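Local atomic coordinates of mandelate racemase / muconate lactonizing enzyme, C-terminal domain protein (PDB entry 4JHM), a protein that belongs to the mandelate racemase / muconate lactonizing enzyme family of the enolase superfamily, with an N-terminal capping domain and a C-terminal barrel domain. Residues Q205-A210 / Y233-A238; W212-N217 / N239-I244; Y303-A308 / N354-E359. One frame throughout, in Å; residues are numbered along the deposited sequence.

Contact 1. Residues Q205-A210 / Y233-A238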
loop_
_atom_site.group_PDB
_atom_site.type_symbol
_atom_site.label_atom_id
_atom_site.label_comp_id
_atom_site.label_asym_id
_atom_site.label_seq_id
_atom_site.Cartn_x
_atom_site.Cartn_y
_atom_site.Cartn_z
ATOM N N GLN A 205 7.069 -4.245 26.410
ATOM C CA GLN A 205 6.277 -4.268 27.631
ATOM C C GLN A 205 4.815 -3.971 27.316
ATOM O O GLN A 205 3.911 -4.623 27.835
ATOM C CB GLN A 205 6.828 -3.249 28.639
ATOM C CG GLN A 205 8.179 -3.646 29.219
ATOM C CD GLN A 205 8.900 -2.511 29.928
ATOM O OE1 GLN A 205 8.324 -1.461 30.222
ATOM N NE2 GLN A 205 10.178 -2.724 30.210
ATOM N N ALA A 206 4.589 -2.987 26.457
ATOM C CA ALA A 206 3.241 -2.594 26.095
ATOM C C ALA A 206 2.498 -3.788 25.534
ATOM O O ALA A 206 1.375 -4.073 25.935
ATOM C CB ALA A 206 3.275 -1.469 25.077
HETATM N N MSE A 207 3.135 -4.495 24.609
HETATM C CA MSE A 207 2.516 -5.658 23.983
HETATM C C MSE A 207 2.295 -6.756 24.984
HETATM O O MSE A 207 1.303 -7.463 24.923
HETATM C CB MSE A 207 3.384 -6.166 22.838
HETATM C CG MSE A 207 2.740 -7.376 22.159
HETATM SE SE MSE A 207 1.077 -6.876 21.224
HETATM C CE MSE A 207 1.910 -6.091 19.626
ATOM N N LYS A 208 3.213 -6.914 25.924
ATOM C CA LYS A 208 3.086 -7.971 26.909
ATOM C C LYS A 208 1.859 -7.734 27.796
ATOM O O LYS A 208 1.076 -8.649 28.057
ATOM C CB LYS A 208 4.350 -8.046 27.761
ATOM C CG LYS A 208 4.730 -9.456 28.171
ATOM C CD LYS A 208 5.795 -10.041 27.261
ATOM C CE LYS A 208 7.179 -9.527 27.626
ATOM N NZ LYS A 208 8.258 -10.373 27.038
HETATM N N MSE A 209 1.697 -6.495 28.251
HETATM C CA MSE A 209 0.596 -6.135 29.145
HETATM C C MSE A 209 -0.723 -6.224 28.438
HETATM O O MSE A 209 -1.725 -6.632 29.028
HETATM C CB MSE A 209 0.796 -4.709 29.648
HETATM C CG MSE A 209 -0.400 -4.185 30.442
HETATM SE SE MSE A 209 -0.526 -5.007 32.236
HETATM C CE MSE A 209 1.300 -4.669 32.887
ATOM N N ALA A 210 -0.736 -5.836 27.166
ATOM C CA ALA A 210 -1.970 -5.802 26.383
ATOM C C ALA A 210 -2.512 -7.209 26.174
ATOM O O ALA A 210 -3.702 -7.461 26.385
ATOM C CB ALA A 210 -1.725 -5.123 25.049
ATOM N N TYR A 233 1.687 1.863 18.312
ATOM C CA TYR A 233 0.242 1.912 18.496
ATOM C C TYR A 233 -0.467 1.069 17.423
ATOM O O TYR A 233 -1.365 0.284 17.728
ATOM C CB TYR A 233 -0.249 3.353 18.428
ATOM C CG TYR A 233 -0.373 4.051 19.763
ATOM C CD1 TYR A 233 -1.534 3.944 20.511
ATOM C CD2 TYR A 233 0.654 4.845 20.261
ATOM C CE1 TYR A 233 -1.667 4.584 21.727
ATOM C CE2 TYR A 233 0.526 5.494 21.479
ATOM C CZ TYR A 233 -0.641 5.359 22.208
ATOM O OH TYR A 233 -0.795 5.994 23.423
ATOM N N GLN A 234 -0.056 1.232 16.170
ATOM C CA GLN A 234 -0.624 0.460 15.070
ATOM C C GLN A 234 -0.531 -1.037 15.331
ATOM O O GLN A 234 -1.465 -1.788 15.031
ATOM C CB GLN A 234 0.078 0.794 13.753
ATOM C CG GLN A 234 -0.304 2.152 13.186
ATOM C CD GLN A 234 0.360 2.440 11.852
ATOM O OE1 GLN A 234 1.574 2.330 11.721
ATOM N NE2 GLN A 234 -0.435 2.817 10.858
ATOM N N ARG A 235 0.593 -1.458 15.905
ATOM C CA ARG A 235 0.870 -2.878 16.121
ATOM C C ARG A 235 0.092 -3.426 17.328
ATOM O O ARG A 235 -0.392 -4.560 17.301
ATOM C CB ARG A 235 2.380 -3.086 16.263
ATOM C CG ARG A 235 2.802 -4.332 17.017
ATOM C CD ARG A 235 4.316 -4.404 17.143
ATOM N NE ARG A 235 4.897 -5.368 16.213
ATOM C CZ ARG A 235 5.396 -6.542 16.579
ATOM N NH1 ARG A 235 5.893 -7.360 15.672
ATOM N NH2 ARG A 235 5.397 -6.898 17.859
ATOM N N LEU A 236 -0.055 -2.617 18.373
ATOM C CA LEU A 236 -0.926 -2.988 19.497
ATOM C C LEU A 236 -2.377 -3.193 19.056
ATOM O O LEU A 236 -3.007 -4.193 19.408
ATOM C CB LEU A 236 -0.881 -1.924 20.595
ATOM C CG LEU A 236 0.375 -1.939 21.462
ATOM C CD1 LEU A 236 0.371 -0.755 22.413
ATOM C CD2 LEU A 236 0.471 -3.252 22.220
ATOM N N VAL A 237 -2.904 -2.235 18.295
ATOM C CA VAL A 237 -4.274 -2.305 17.794
ATOM C C VAL A 237 -4.444 -3.411 16.754
ATOM O O VAL A 237 -5.530 -3.973 16.604
ATOM C CB VAL A 237 -4.713 -0.959 17.175
ATOM C CG1 VAL A 237 -6.012 -1.111 16.400
ATOM C CG2 VAL A 237 -4.868 0.096 18.263
ATOM N N ALA A 238 -3.377 -3.729 16.035
ATOM C CA ALA A 238 -3.486 -4.690 14.944
ATOM C C ALA A 238 -3.323 -6.126 15.424
ATOM O O ALA A 238 -3.737 -7.054 14.736
ATOM C CB ALA A 238 -2.468 -4.378 13.860
#
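The two methyls of Leu236 lie against helix 205-210, among Ala206, Met207 and Ala210. CD2 of Leu236 rests on the backbone of Met207, 3.6 Å from Met207 CA, and also reaches Ala210 CB at 4.0 Å; the other methyl, CD1, meets Ala206 CB at 4.0 Å. The selenomethionine side chain of Met207 runs the other way, sliding past Leu236 with its SE atom 3.8 Å from Leu236 CD2. The helices run nearly parallel, at 19° with the axes of these short segments 10.4 Å apart, as expected of successive outer helices of a beta/alpha barrel; Leu236 also touches Ile244 of the strand that follows in the chain. This edge of the helix pair lies at a subunit interface. With CG anti to the backbone N (chi1 -179°) and bends at the next two torsions, Met207 lays its terminal methyl CE against CG and CD of Arg235, the two side chains crossing at about a right angle. The Arg235 chain bends at chi3 and carries its guanidinium beyond the helix pair, where NH2 forms a salt bridge with Asp241 of a second subunit. The same Asp241 of that second subunit also packs on Met207.

Contact 2. Residues W212-N217 / N239-I244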
loop_
_atom_site.group_PDB
_atom_site.type_symbol
_atom_site.label_atom_id
_atom_site.label_comp_id
_atom_site.label_asym_id
_atom_site.label_seq_id
_atom_site.Cartn_x
_atom_site.Cartn_y
_atom_site.Cartn_z
ATOM N N TRP A 212 -1.934 -9.692 28.034
ATOM C CA TRP A 212 -2.421 -10.126 29.333
ATOM C C TRP A 212 -3.779 -9.507 29.656
ATOM O O TRP A 212 -4.693 -10.200 30.105
ATOM C CB TRP A 212 -1.413 -9.779 30.423
ATOM C CG TRP A 212 -1.828 -10.249 31.780
ATOM C CD1 TRP A 212 -1.410 -11.379 32.422
ATOM C CD2 TRP A 212 -2.753 -9.603 32.664
ATOM N NE1 TRP A 212 -2.014 -11.473 33.651
ATOM C CE2 TRP A 212 -2.842 -10.394 33.824
ATOM C CE3 TRP A 212 -3.512 -8.430 32.587
ATOM C CZ2 TRP A 212 -3.659 -10.053 34.893
ATOM C CZ3 TRP A 212 -4.323 -8.093 33.648
ATOM C CH2 TRP A 212 -4.394 -8.902 34.786
HETATM N N MSE A 213 -3.913 -8.203 29.428
HETATM C CA MSE A 213 -5.172 -7.510 29.701
HETATM C C MSE A 213 -6.230 -8.071 28.798
HETATM O O MSE A 213 -7.402 -8.125 29.173
HETATM C CB MSE A 213 -5.022 -6.002 29.496
HETATM C CG MSE A 213 -4.298 -5.373 30.680
HETATM SE SE MSE A 213 -3.854 -3.489 30.335
HETATM C CE MSE A 213 -5.672 -2.791 30.041
ATOM N N GLU A 214 -5.813 -8.502 27.605
ATOM C CA GLU A 214 -6.718 -9.082 26.612
ATOM C C GLU A 214 -7.268 -10.438 27.060
ATOM O O GLU A 214 -8.430 -10.744 26.813
ATOM C CB GLU A 214 -5.998 -9.228 25.265
ATOM C CG GLU A 214 -6.858 -9.732 24.112
ATOM C CD GLU A 214 -6.033 -10.129 22.891
ATOM O OE1 GLU A 214 -4.947 -10.725 23.072
ATOM O OE2 GLU A 214 -6.470 -9.856 21.749
ATOM N N ARG A 215 -6.434 -11.246 27.711
ATOM C CA ARG A 215 -6.860 -12.562 28.197
ATOM C C ARG A 215 -7.883 -12.435 29.311
ATOM O O ARG A 215 -8.802 -13.243 29.415
ATOM C CB ARG A 215 -5.671 -13.375 28.729
ATOM C CG ARG A 215 -4.841 -14.047 27.653
ATOM C CD ARG A 215 -4.043 -15.225 28.190
ATOM N NE ARG A 215 -3.521 -16.035 27.089
ATOM C CZ ARG A 215 -4.161 -17.061 26.528
ATOM N NH1 ARG A 215 -3.597 -17.726 25.524
ATOM N NH2 ARG A 215 -5.358 -17.438 26.968
ATOM N N HIS A 216 -7.707 -11.426 30.157
ATOM C CA HIS A 216 -8.555 -11.265 31.328
ATOM C C HIS A 216 -9.641 -10.206 31.100
ATOM O O HIS A 216 -10.226 -9.674 32.042
ATOM C CB HIS A 216 -7.691 -10.962 32.552
ATOM C CG HIS A 216 -6.737 -12.069 32.900
ATOM N ND1 HIS A 216 -5.466 -12.157 32.366
ATOM C CD2 HIS A 216 -6.872 -13.138 33.721
ATOM C CE1 HIS A 216 -4.858 -13.226 32.851
ATOM N NE2 HIS A 216 -5.691 -13.839 33.674
ATOM N N ASN A 217 -9.915 -9.928 29.829
ATOM C CA ASN A 217 -11.049 -9.099 29.428
ATOM C C ASN A 217 -11.124 -7.716 30.086
ATOM O O ASN A 217 -12.210 -7.178 30.285
ATOM C CB ASN A 217 -12.356 -9.869 29.653
ATOM C CG ASN A 217 -12.589 -10.949 28.606
ATOM O OD1 ASN A 217 -12.293 -10.764 27.426
ATOM N ND2 ASN A 217 -13.135 -12.080 29.034
ATOM N N ASN A 239 -2.725 -6.309 16.598
ATOM C CA ASN A 239 -2.413 -7.651 17.078
ATOM C C ASN A 239 -3.143 -8.069 18.357
ATOM O O ASN A 239 -2.868 -9.137 18.898
ATOM C CB ASN A 239 -0.905 -7.809 17.262
ATOM C CG ASN A 239 -0.169 -7.919 15.945
ATOM O OD1 ASN A 239 0.078 -9.017 15.451
ATOM N ND2 ASN A 239 0.172 -6.783 15.362
ATOM N N THR A 240 -4.067 -7.233 18.831
ATOM C CA THR A 240 -4.936 -7.590 19.952
ATOM C C THR A 240 -6.333 -7.038 19.720
ATOM O O THR A 240 -6.552 -6.239 18.813
ATOM C CB THR A 240 -4.436 -7.023 21.297
ATOM O OG1 THR A 240 -4.894 -5.672 21.454
ATOM C CG2 THR A 240 -2.914 -7.074 21.392
ATOM N N ASP A 241 -7.274 -7.462 20.556
ATOM C CA ASP A 241 -8.647 -6.973 20.485
ATOM C C ASP A 241 -8.925 -5.983 21.614
ATOM O O ASP A 241 -10.028 -5.455 21.747
ATOM C CB ASP A 241 -9.620 -8.150 20.538
ATOM C CG ASP A 241 -9.506 -9.050 19.321
ATOM O OD1 ASP A 241 -8.984 -8.588 18.280
ATOM O OD2 ASP A 241 -9.938 -10.218 19.400
ATOM N N LEU A 242 -7.902 -5.729 22.420
ATOM C CA LEU A 242 -8.010 -4.815 23.541
ATOM C C LEU A 242 -8.090 -3.375 23.044
ATOM O O LEU A 242 -7.317 -2.969 22.173
ATOM C CB LEU A 242 -6.786 -4.983 24.441
ATOM C CG LEU A 242 -6.710 -4.132 25.704
ATOM C CD1 LEU A 242 -7.708 -4.640 26.729
ATOM C CD2 LEU A 242 -5.296 -4.152 26.262
ATOM N N GLU A 243 -9.019 -2.603 23.598
ATOM C CA GLU A 243 -9.116 -1.182 23.276
ATOM C C GLU A 243 -7.817 -0.468 23.660
ATOM O O GLU A 243 -7.389 -0.526 24.813
ATOM C CB GLU A 243 -10.310 -0.555 24.009
ATOM C CG GLU A 243 -10.551 0.924 23.718
ATOM C CD GLU A 243 -11.852 1.436 24.323
ATOM O OE1 GLU A 243 -12.593 0.619 24.912
ATOM O OE2 GLU A 243 -12.133 2.651 24.211
ATOM N N ILE A 244 -7.185 0.187 22.688
ATOM C CA ILE A 244 -5.955 0.939 22.933
ATOM C C ILE A 244 -6.226 2.428 22.768
ATOM O O ILE A 244 -6.650 2.868 21.698
ATOM C CB ILE A 244 -4.842 0.526 21.955
ATOM C CG1 ILE A 244 -4.626 -0.988 22.000
ATOM C CG2 ILE A 244 -3.551 1.261 22.271
ATOM C CD1 ILE A 244 -4.337 -1.536 23.379
#
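A polar bridge beside an apolar contact joins the end of helix 203-215 to the turn that leads into strand 243-245. Glu214 provides the bridge: its chain leaves CA trans to N (chi1 -176°) and stays extended, carrying the carboxylate to the turn. There Glu214 OE2 accepts the backbone N-H of Asp241 at 2.8 Å, with an angle of 151° at the hydrogen; the donor lies above the carboxylate plane, 37° out of it. The same OE2 rests 3.5 Å from Thr240 CB. Asp241 OD2 stands 4.2 Å from Glu214 OE2, a proximity of like charges that may be eased by Lys211 and Arg235 of a third subunit, both long, weak ion pairs to Asp241. Deeper in, Leu242 sends CD2 to Met213 CB at 3.7 Å, and the selenomethionine methyl CE also comes against CD2; both side chains touch Leu221 of strand 220-222. Thr240 OG1 accepts the N-H of Leu242, its N 3.2 Å away, and the same hydroxyl is hydrogen-bonded to Leu236 O of the preceding helix. The Thr240-Leu242 bond makes an ST turn, here set in a helix-to-strand connection of a beta/alpha barrel.

Contact 3. Residues Y303-A308 / N354-E359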
loop_
_atom_site.group_PDB
_atom_site.type_symbol
_atom_site.label_atom_id
_atom_site.label_comp_id
_atom_site.label_asym_id
_atom_site.label_seq_id
_atom_site.Cartn_x
_atom_site.Cartn_y
_atom_site.Cartn_z
ATOM N N TYR A 303 -11.119 19.644 37.668
ATOM C CA TYR A 303 -12.050 20.393 38.502
ATOM C C TYR A 303 -13.417 20.434 37.854
ATOM O O TYR A 303 -13.531 20.249 36.646
ATOM C CB TYR A 303 -11.534 21.808 38.722
ATOM C CG TYR A 303 -10.259 21.851 39.522
ATOM C CD1 TYR A 303 -10.291 21.888 40.909
ATOM C CD2 TYR A 303 -9.024 21.843 38.893
ATOM C CE1 TYR A 303 -9.124 21.924 41.650
ATOM C CE2 TYR A 303 -7.853 21.878 39.624
ATOM C CZ TYR A 303 -7.910 21.920 41.002
ATOM O OH TYR A 303 -6.746 21.956 41.724
ATOM N N THR A 304 -14.451 20.691 38.653
ATOM C CA THR A 304 -15.832 20.531 38.194
ATOM C C THR A 304 -16.106 21.205 36.848
ATOM O O THR A 304 -16.847 20.664 36.020
ATOM C CB THR A 304 -16.848 21.023 39.240
ATOM O OG1 THR A 304 -16.260 22.064 40.023
ATOM C CG2 THR A 304 -17.263 19.878 40.159
ATOM N N LEU A 305 -15.510 22.372 36.624
ATOM C CA LEU A 305 -15.638 23.045 35.333
ATOM C C LEU A 305 -15.056 22.195 34.210
ATOM O O LEU A 305 -15.681 22.021 33.161
ATOM C CB LEU A 305 -14.960 24.414 35.362
ATOM C CG LEU A 305 -15.892 25.569 35.710
ATOM C CD1 LEU A 305 -15.100 26.842 35.954
ATOM C CD2 LEU A 305 -16.909 25.769 34.595
ATOM N N THR A 306 -13.852 21.673 34.425
ATOM C CA THR A 306 -13.257 20.742 33.475
ATOM C C THR A 306 -14.156 19.517 33.326
ATOM O O THR A 306 -14.357 19.012 32.225
ATOM C CB THR A 306 -11.860 20.280 33.925
ATOM O OG1 THR A 306 -10.907 21.328 33.708
ATOM C CG2 THR A 306 -11.437 19.046 33.150
ATOM N N GLN A 307 -14.696 19.045 34.445
ATOM C CA GLN A 307 -15.561 17.876 34.436
ATOM C C GLN A 307 -16.813 18.134 33.612
ATOM O O GLN A 307 -17.190 17.318 32.781
ATOM C CB GLN A 307 -15.957 17.494 35.865
ATOM C CG GLN A 307 -14.792 17.075 36.747
ATOM C CD GLN A 307 -15.217 16.766 38.169
ATOM O OE1 GLN A 307 -16.273 16.178 38.398
ATOM N NE2 GLN A 307 -14.392 17.158 39.133
ATOM N N ALA A 308 -17.452 19.276 33.845
ATOM C CA ALA A 308 -18.740 19.588 33.222
ATOM C C ALA A 308 -18.621 19.793 31.713
ATOM O O ALA A 308 -19.432 19.279 30.944
ATOM C CB ALA A 308 -19.354 20.821 33.875
ATOM N N ASN A 354 -28.217 25.939 33.433
ATOM C CA ASN A 354 -28.020 26.015 31.991
ATOM C C ASN A 354 -26.545 26.165 31.666
ATOM O O ASN A 354 -25.704 26.196 32.563
ATOM C CB ASN A 354 -28.790 27.194 31.411
ATOM C CG ASN A 354 -30.277 27.088 31.652
ATOM O OD1 ASN A 354 -30.827 25.989 31.749
ATOM N ND2 ASN A 354 -30.939 28.234 31.749
ATOM N N GLY A 355 -26.228 26.262 30.380
ATOM C CA GLY A 355 -24.834 26.299 29.964
ATOM C C GLY A 355 -24.135 25.083 30.527
ATOM O O GLY A 355 -24.547 23.956 30.279
ATOM N N LEU A 356 -23.084 25.299 31.304
ATOM C CA LEU A 356 -22.375 24.177 31.909
ATOM C C LEU A 356 -23.101 23.722 33.167
ATOM O O LEU A 356 -22.825 22.645 33.698
ATOM C CB LEU A 356 -20.932 24.558 32.236
ATOM C CG LEU A 356 -20.097 24.979 31.029
ATOM C CD1 LEU A 356 -18.645 25.222 31.422
ATOM C CD2 LEU A 356 -20.190 23.929 29.933
ATOM N N GLY A 357 -24.040 24.542 33.628
ATOM C CA GLY A 357 -24.751 24.261 34.863
ATOM C C GLY A 357 -23.799 24.254 36.039
ATOM O O GLY A 357 -24.011 23.534 37.011
ATOM N N VAL A 358 -22.740 25.053 35.948
ATOM C CA VAL A 358 -21.762 25.143 37.021
ATOM C C VAL A 358 -21.839 26.502 37.701
ATOM O O VAL A 358 -21.662 27.542 37.068
ATOM C CB VAL A 358 -20.326 24.931 36.512
ATOM C CG1 VAL A 358 -19.334 25.116 37.645
ATOM C CG2 VAL A 358 -20.174 23.549 35.897
ATOM N N GLU A 359 -22.108 26.474 39.001
ATOM C CA GLU A 359 -22.158 27.678 39.808
ATOM C C GLU A 359 -20.933 27.686 40.718
ATOM O O GLU A 359 -20.594 26.668 41.324
ATOM C CB GLU A 359 -23.452 27.701 40.627
ATOM C CG GLU A 359 -23.944 29.092 40.994
ATOM C CD GLU A 359 -25.429 29.121 41.317
ATOM O OE1 GLU A 359 -26.111 28.094 41.100
ATOM O OE2 GLU A 359 -25.917 30.171 41.784
#
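Helix 304-316 begins just after Tyr303, its N-cap residue, and faces an irregular loop that contains a type II' beta turn from Asn354 to Gly357. The turn is closed by Gly357 N bonding to Asn354 O, with Gly355 and Gly357 both at positive phi. Across the contact the CA atoms come nearest at Ala308 and Leu356, 6.0 Å apart, and at Leu305 and Val358. Val358 straddles two helix residues about one turn apart: CG2 meets Ala308 CB at 3.5 Å, while CG1, placed opposite the backbone N by a chi1 of 177°, lies 4.0 Å from both CG and CD2 of Leu305. Leu356 crosses Leu305 at about a right angle, its CD1 meeting Leu305 CD2 at 3.7 Å. Leu305 CD2 therefore touches both loop side chains. Ala308 CB also approaches the carbonyl O of Leu356 at 3.9 Å, an oxygen that is hydrogen-bonded to His312 further along the same helix. On the turn, Leu356 N bonds to Asp113 OD1, and Leu305 additionally packs on Leu51 and Ala53 of strand 50-58. A late barrel-domain helix, a glycine-bearing turn and the antiparallel sheet of the N-terminal domain meet here, as in the two-domain fold of the enolase superfamily.

Overall arrangement
From the N terminus, the chain first lays down three of the four strands of the antiparallel sheet (8-16, 34-44, 50-58); 369-376 joins at the end. Helix 203-215 then supplies the first segment of both contact 1 and contact 2. Contact 1 closes a loop through strand 220-222 back to helix 230-239; contact 2 opens before that loop closes and ends at 239-244, so the two cross. With centres 9 Å apart, they tie helices 203-215 and 230-239 and the turn before strand 243-245 into one side of the barrel. Contact 3 follows in series across the chain's centre, its centre about 36 Å from that of contact 1, closing a 45-residue loop that joins helix 304-316 to the loop between strand 347-349 and helix 362-368.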